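Local coordinates for FBP protein (Leishmania major, PDB 5OEZ), which probably catalyses the magnesium-dependent hydrolysis of fructose 1,6-bisphosphate to fructose 6-phosphate and phosphate, in gluconeogenesis, at residues 237-240 with 241-245; 219-222 with 223-226; 140-143 with 144-147. One frame throughout, in Å; residues are numbered along the deposited sequence.

Contact 1 (237-240 with 241-245)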
loop_
_atom_site.group_PDB
_atom_site.type_symbol
_atom_site.label_atom_id
_atom_site.label_comp_id
_atom_site.label_asym_id
_atom_site.label_seq_id
_atom_site.Cartn_x
_atom_site.Cartn_y
_atom_site.Cartn_z
ATOM N N LYS C 237 -7.784 15.053 -41.247
ATOM C CA LYS C 237 -9.031 14.300 -41.382
ATOM C C LYS C 237 -9.414 13.852 -42.785
ATOM O O LYS C 237 -10.128 12.860 -42.934
ATOM C CB LYS C 237 -10.175 15.158 -40.913
ATOM C CG LYS C 237 -10.062 15.630 -39.490
ATOM C CD LYS C 237 -11.331 16.387 -39.209
ATOM C CE LYS C 237 -11.285 17.030 -37.857
ATOM N NZ LYS C 237 -12.658 17.465 -37.544
ATOM N N MET C 238 -9.042 14.618 -43.804
ATOM C CA MET C 238 -9.603 14.413 -45.146
ATOM C C MET C 238 -8.618 14.064 -46.242
ATOM O O MET C 238 -9.040 13.771 -47.344
ATOM C CB MET C 238 -10.435 15.632 -45.554
ATOM C CG MET C 238 -11.786 15.698 -44.841
ATOM S SD MET C 238 -12.800 17.128 -45.292
ATOM C CE MET C 238 -11.773 18.508 -44.797
ATOM N N ASN C 239 -7.323 14.036 -45.951
ATOM C CA ASN C 239 -6.330 13.632 -46.960
ATOM C C ASN C 239 -6.526 12.163 -47.355
ATOM O O ASN C 239 -6.989 11.364 -46.555
ATOM C CB ASN C 239 -4.884 13.884 -46.472
ATOM C CG ASN C 239 -4.387 12.810 -45.519
ATOM O OD1 ASN C 239 -3.708 11.881 -45.942
ATOM N ND2 ASN C 239 -4.722 12.927 -44.238
ATOM N N LYS C 240 -6.148 11.824 -48.585
ATOM C CA LYS C 240 -6.400 10.494 -49.158
ATOM C C LYS C 240 -5.351 9.455 -48.790
ATOM O O LYS C 240 -5.550 8.269 -49.004
ATOM C CB LYS C 240 -6.471 10.581 -50.682
ATOM C CG LYS C 240 -7.504 11.566 -51.200
ATOM C CD LYS C 240 -8.915 11.344 -50.644
ATOM C CE LYS C 240 -10.037 11.859 -51.567
ATOM N NZ LYS C 240 -11.296 11.050 -51.584
ATOM N N THR C 241 -4.243 9.901 -48.222
ATOM C CA THR C 241 -3.066 9.068 -48.067
ATOM C C THR C 241 -2.892 8.437 -46.680
ATOM O O THR C 241 -2.547 7.268 -46.588
ATOM C CB THR C 241 -1.822 9.902 -48.413
ATOM O OG1 THR C 241 -1.725 11.032 -47.534
ATOM C CG2 THR C 241 -1.918 10.412 -49.843
ATOM N N THR C 242 -3.138 9.204 -45.618
ATOM C CA THR C 242 -2.789 8.811 -44.252
ATOM C C THR C 242 -3.955 9.041 -43.283
ATOM O O THR C 242 -4.407 10.173 -43.113
ATOM C CB THR C 242 -1.558 9.606 -43.767
ATOM O OG1 THR C 242 -0.546 9.593 -44.774
ATOM C CG2 THR C 242 -0.957 9.046 -42.465
ATOM N N ARG C 243 -4.427 7.971 -42.644
ATOM C CA ARG C 243 -5.492 8.068 -41.640
ATOM C C ARG C 243 -4.909 8.438 -40.284
ATOM O O ARG C 243 -3.910 7.864 -39.876
ATOM C CB ARG C 243 -6.271 6.753 -41.536
ATOM C CG ARG C 243 -7.000 6.352 -42.819
ATOM C CD ARG C 243 -8.362 7.024 -42.984
ATOM N NE ARG C 243 -8.277 8.485 -43.052
ATOM C CZ ARG C 243 -7.874 9.201 -44.108
ATOM N NH1 ARG C 243 -7.494 8.611 -45.241
ATOM N NH2 ARG C 243 -7.840 10.535 -44.022
ATOM N N TYR C 244 -5.554 9.388 -39.598
ATOM C CA TYR C 244 -5.117 9.900 -38.293
ATOM C C TYR C 244 -6.139 9.577 -37.200
ATOM O O TYR C 244 -7.330 9.601 -37.458
ATOM C CB TYR C 244 -4.926 11.420 -38.362
ATOM C CG TYR C 244 -3.575 11.846 -38.889
ATOM C CD1 TYR C 244 -3.298 11.870 -40.259
ATOM C CD2 TYR C 244 -2.576 12.235 -38.017
ATOM C CE1 TYR C 244 -2.048 12.257 -40.733
ATOM C CE2 TYR C 244 -1.332 12.642 -38.481
ATOM C CZ TYR C 244 -1.066 12.642 -39.832
ATOM O OH TYR C 244 0.182 13.051 -40.252
ATOM N N SER C 245 -5.655 9.283 -35.991
ATOM C CA SER C 245 -6.490 9.136 -34.801
ATOM C C SER C 245 -6.382 10.377 -33.958
ATOM O O SER C 245 -5.289 10.915 -33.798
ATOM C CB SER C 245 -6.013 7.981 -33.914
ATOM O OG SER C 245 -6.177 6.753 -34.551
#
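In Asn239, CG sits between the backbone N and the carbonyl carbon (chi1 79°), and Thr241 carries OG1 in the equivalent place, which brings the amide and the hydroxyl together. Asn239 OD1 then takes three bonds: from Thr241 OG1 at 2.7 Å, from Thr242 N at 2.8 Å, and from Thr241 N at 3.1 Å. The last donor stands above the carbonyl plane, and the other two are tilted by about 20° from it. Beside OD1, Asn239 ND2 donates forward to Thr242 O at 3.0 Å, within that peptide's carbonyl plane. This is an Asx turn extended by the following N-H, built just where helix 227-238 has ended and the chain doubles back toward strand 245-246. ND2 also bonds to Tyr235 O in the last turn of the helix, fixing the rotation of the buried amide from both ends. Arg243, bent at chi2 and chi3, folds over so that its guanidinium meets Asn239 O end-on. Arg243 NH2 and NH1 both hydrogen-bond to Asn239 O, at 2.8 Å and 3.1 Å, and the oxygen lies in the guanidinium plane. The same arginine packs on Lys224 of the second subunit, while Tyr244 leaves the turn to bond Glu327 through its hydroxyl.

Contact 2 (219-222 with 223-226)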
loop_
_atom_site.group_PDB
_atom_site.type_symbol
_atom_site.label_atom_id
_atom_site.label_comp_id
_atom_site.label_asym_id
_atom_site.label_seq_id
_atom_site.Cartn_x
_atom_site.Cartn_y
_atom_site.Cartn_z
ATOM N N GLU C 219 -10.792 20.326 -30.446
ATOM C CA GLU C 219 -11.487 20.769 -31.646
ATOM C C GLU C 219 -12.753 21.563 -31.347
ATOM O O GLU C 219 -13.354 22.123 -32.250
ATOM C CB GLU C 219 -11.801 19.598 -32.590
ATOM C CG GLU C 219 -10.562 18.982 -33.224
ATOM C CD GLU C 219 -10.840 18.168 -34.489
ATOM O OE1 GLU C 219 -11.498 18.702 -35.420
ATOM O OE2 GLU C 219 -10.351 17.013 -34.595
ATOM N N GLY C 220 -13.168 21.593 -30.084
ATOM C CA GLY C 220 -14.219 22.493 -29.659
ATOM C C GLY C 220 -13.914 23.954 -29.949
ATOM O O GLY C 220 -14.830 24.731 -30.175
ATOM N N ASN C 221 -12.629 24.319 -29.935
ATOM C CA ASN C 221 -12.175 25.691 -30.197
ATOM C C ASN C 221 -11.972 26.039 -31.680
ATOM O O ASN C 221 -11.389 27.077 -31.989
ATOM C CB ASN C 221 -10.857 25.943 -29.422
ATOM C CG ASN C 221 -11.047 25.905 -27.916
ATOM O OD1 ASN C 221 -12.099 26.284 -27.407
ATOM N ND2 ASN C 221 -10.030 25.454 -27.194
ATOM N N TYR C 222 -12.442 25.171 -32.575
ATOM C CA TYR C 222 -12.234 25.280 -34.017
ATOM C C TYR C 222 -12.454 26.687 -34.561
ATOM O O TYR C 222 -11.600 27.220 -35.260
ATOM C CB TYR C 222 -13.169 24.322 -34.763
ATOM C CG TYR C 222 -12.940 24.274 -36.246
ATOM C CD1 TYR C 222 -11.955 23.449 -36.773
ATOM C CD2 TYR C 222 -13.701 25.045 -37.126
ATOM C CE1 TYR C 222 -11.723 23.391 -38.137
ATOM C CE2 TYR C 222 -13.480 24.995 -38.499
ATOM C CZ TYR C 222 -12.489 24.161 -38.995
ATOM O OH TYR C 222 -12.229 24.069 -40.344
ATOM N N GLY C 223 -13.605 27.269 -34.243
ATOM C CA GLY C 223 -13.971 28.582 -34.744
ATOM C C GLY C 223 -13.094 29.750 -34.306
ATOM O O GLY C 223 -13.167 30.815 -34.896
ATOM N N LYS C 224 -12.278 29.556 -33.273
ATOM C CA LYS C 224 -11.389 30.573 -32.747
ATOM C C LYS C 224 -9.969 30.467 -33.312
ATOM O O LYS C 224 -9.148 31.351 -33.060
ATOM C CB LYS C 224 -11.316 30.442 -31.223
ATOM C CG LYS C 224 -12.613 30.801 -30.490
ATOM C CD LYS C 224 -12.652 30.355 -29.002
ATOM C CE LYS C 224 -13.495 29.133 -28.697
ATOM N NZ LYS C 224 -13.807 28.982 -27.248
ATOM N N TRP C 225 -9.680 29.414 -34.074
ATOM C CA TRP C 225 -8.338 29.192 -34.595
ATOM C C TRP C 225 -7.995 30.043 -35.806
ATOM O O TRP C 225 -8.876 30.519 -36.502
ATOM C CB TRP C 225 -8.174 27.740 -35.022
ATOM C CG TRP C 225 -8.202 26.753 -33.928
ATOM C CD1 TRP C 225 -7.948 26.970 -32.603
ATOM C CD2 TRP C 225 -8.460 25.357 -34.066
ATOM N NE1 TRP C 225 -8.059 25.795 -31.909
ATOM C CE2 TRP C 225 -8.370 24.791 -32.784
ATOM C CE3 TRP C 225 -8.784 24.532 -35.151
ATOM C CZ2 TRP C 225 -8.568 23.442 -32.555
ATOM C CZ3 TRP C 225 -8.980 23.191 -34.919
ATOM C CH2 TRP C 225 -8.870 22.656 -33.634
ATOM N N GLU C 226 -6.698 30.173 -36.061
ATOM C CA GLU C 226 -6.175 30.827 -37.252
ATOM C C GLU C 226 -6.471 29.952 -38.462
ATOM O O GLU C 226 -6.450 28.723 -38.341
ATOM C CB GLU C 226 -4.655 31.042 -37.135
ATOM C CG GLU C 226 -4.278 32.102 -36.114
ATOM C CD GLU C 226 -2.784 32.369 -36.080
ATOM O OE1 GLU C 226 -2.026 31.520 -35.554
ATOM O OE2 GLU C 226 -2.364 33.443 -36.558
HETATM O O HOH W 1 -15.372 26.684 -32.226
#
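A short run of 3-10 turns makes up much of the link between strand 214-216 and helix 227-238, and its characteristic i to i+3 bonds hold Trp225 against the turn before it. Lys224 N bonds to Asn221 O at 2.9 Å and Trp225 N to Tyr222 O at 3.1 Å. A water joins Gly220 O to Gly223 N on the same turn. With CG beside its backbone N (chi1 -67°), Trp225 lays one indole face over the backbone: Tyr222 CA makes a CH-pi contact 3.8 Å from the centroid of the six-membered ring, and Asn221 O lies over the same face. At the rim of the indole, Trp225 CZ3 reaches Tyr222 CD1 at 3.5 Å, the two rings inclined by 60° to each other, while Trp225 CH2 meets Glu219 CA at 3.8 Å. Lys224 runs across Asn221, and its NZ makes a weak bond to OD1. Around this core, Phe229 of helix 227-238 packs edge-to-face with Trp225, and Tyr222 OH bonds to Asp234 further along that helix. Glu219 is held by Tyr215 of strand 214-216, by Lys237 near the far end of the helix and by Lys237 of the second subunit, so the turn is tied to both elements that it connects.

Contact 3 (140-143 with 144-147)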
loop_
_atom_site.group_PDB
_atom_site.type_symbol
_atom_site.label_atom_id
_atom_site.label_comp_id
_atom_site.label_asym_id
_atom_site.label_seq_id
_atom_site.Cartn_x
_atom_site.Cartn_y
_atom_site.Cartn_z
ATOM N N ARG C 140 20.393 27.291 -13.427
ATOM C CA ARG C 140 21.475 27.555 -12.481
ATOM C C ARG C 140 21.780 29.062 -12.418
ATOM O O ARG C 140 21.592 29.781 -13.395
ATOM C CB ARG C 140 22.705 26.732 -12.877
ATOM C CG ARG C 140 23.858 26.849 -11.908
ATOM C CD ARG C 140 25.044 26.041 -12.380
ATOM N NE ARG C 140 24.792 24.637 -12.094
ATOM C CZ ARG C 140 25.099 24.013 -10.959
ATOM N NH1 ARG C 140 25.707 24.645 -9.955
ATOM N NH2 ARG C 140 24.802 22.724 -10.827
ATOM N N LEU C 141 22.206 29.555 -11.256
ATOM C CA LEU C 141 22.700 30.932 -11.166
ATOM C C LEU C 141 23.780 31.121 -12.218
ATOM O O LEU C 141 24.732 30.332 -12.245
ATOM C CB LEU C 141 23.342 31.221 -9.808
ATOM C CG LEU C 141 22.511 31.675 -8.621
ATOM C CD1 LEU C 141 23.433 31.904 -7.426
ATOM C CD2 LEU C 141 21.751 32.934 -8.967
ATOM N N PRO C 142 23.645 32.145 -13.085
ATOM C CA PRO C 142 24.816 32.517 -13.887
ATOM C C PRO C 142 26.037 32.815 -13.011
ATOM O O PRO C 142 25.891 33.125 -11.826
ATOM C CB PRO C 142 24.350 33.773 -14.628
ATOM C CG PRO C 142 22.879 33.578 -14.762
ATOM C CD PRO C 142 22.456 32.924 -13.473
ATOM N N LYS C 143 27.228 32.671 -13.587
ATOM C CA LYS C 143 28.488 32.900 -12.853
ATOM C C LYS C 143 28.606 34.379 -12.463
ATOM O O LYS C 143 28.077 35.244 -13.171
ATOM C CB LYS C 143 29.710 32.421 -13.671
ATOM C CG LYS C 143 30.751 31.622 -12.898
ATOM C CD LYS C 143 30.230 30.246 -12.484
ATOM C CE LYS C 143 30.358 29.231 -13.641
ATOM N NZ LYS C 143 29.079 28.785 -14.260
ATOM N N ASP C 144 29.249 34.624 -11.312
ATOM C CA ASP C 144 29.384 35.947 -10.647
ATOM C C ASP C 144 28.041 36.692 -10.390
ATOM O O ASP C 144 27.977 37.916 -10.441
ATOM C CB ASP C 144 30.577 36.810 -11.142
ATOM C CG ASP C 144 30.293 37.629 -12.384
ATOM O OD1 ASP C 144 29.386 37.323 -13.172
ATOM O OD2 ASP C 144 31.021 38.620 -12.566
ATOM N N THR C 145 26.994 35.928 -10.044
ATOM C CA THR C 145 25.651 36.482 -9.768
ATOM C C THR C 145 25.137 36.015 -8.398
ATOM O O THR C 145 25.357 34.863 -7.996
ATOM C CB THR C 145 24.643 36.075 -10.865
ATOM O OG1 THR C 145 25.233 36.271 -12.157
ATOM C CG2 THR C 145 23.361 36.897 -10.773
ATOM N N THR C 146 24.464 36.920 -7.684
ATOM C CA THR C 146 23.805 36.598 -6.400
ATOM C C THR C 146 22.356 37.093 -6.421
ATOM O O THR C 146 21.988 37.958 -7.220
ATOM C CB THR C 146 24.530 37.127 -5.150
ATOM O OG1 THR C 146 24.435 38.546 -5.124
ATOM C CG2 THR C 146 26.008 36.694 -5.098
ATOM N N ILE C 147 21.539 36.497 -5.559
ATOM C CA ILE C 147 20.137 36.862 -5.423
ATOM C C ILE C 147 19.811 36.969 -3.941
ATOM O O ILE C 147 19.717 35.950 -3.249
ATOM C CB ILE C 147 19.222 35.828 -6.129
ATOM C CG1 ILE C 147 19.492 35.838 -7.639
ATOM C CG2 ILE C 147 17.748 36.127 -5.876
ATOM C CD1 ILE C 147 18.869 34.694 -8.390
#
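Leu141 and Thr145 face each other across a tight reversal of the chain, with Lys143 at its crest. Leu141 spreads its two methyls along the returning limb of the turn: CD1 lies 3.6 Å from Thr145 O, and CD2 touches Ile147 CD1 at 3.4 Å, the two side chains crossing obliquely. With OG1 beside its own backbone N (chi1 -46°), Thr145 brings the hydroxyl to 3.2 Å from both Pro142 O and Lys143 O, and to 3.6 Å from Pro142 CB. The reversal is a type II beta turn from Pro142 to Thr145, with Lys143 and Asp144 as its central residues; Asp144 has a positive phi (54°), as the third position of this turn type requires. The closing bond from Thr145 N to Pro142 O is weak, at 3.5 Å. Lys143 turns its side chain away overall, although its CB still touches Asp144 N, and its carbonyl faces the Thr145 hydroxyl. Below the turn, Ile147 lies buried on Ala153 and Val156 of helix 150-158 and on Cys92 and Val93 of strand 91-96, while Pro142 and Thr145 also rest on Val156, joining the end of strand 132-140 to that helix.

Overall arrangement
Contacts 1 and 2 bracket helix 227-238 at its two ends, their centres about 20 Å apart, and Lys237 NZ meets Glu219 OE1 at 2.7 Å in a salt bridge between them. The same charges pair across the interface with their counterparts in the second subunit, so both loops belong to the subunit contact. Contact 2 is also the nearer to the fructose 6-phosphate site: the Asn221 side chain is about 4 Å from that of Asn218. Contact 3, in the N-terminal domain, lies on the opposite side of the chain's centre, its nearest atoms about 32 Å from contact 2 and about 36 Å from contact 1, and about 8 Å separates the side chains of Leu141 and Tyr113 of the AMP site. Neither ligand is bound in this chain.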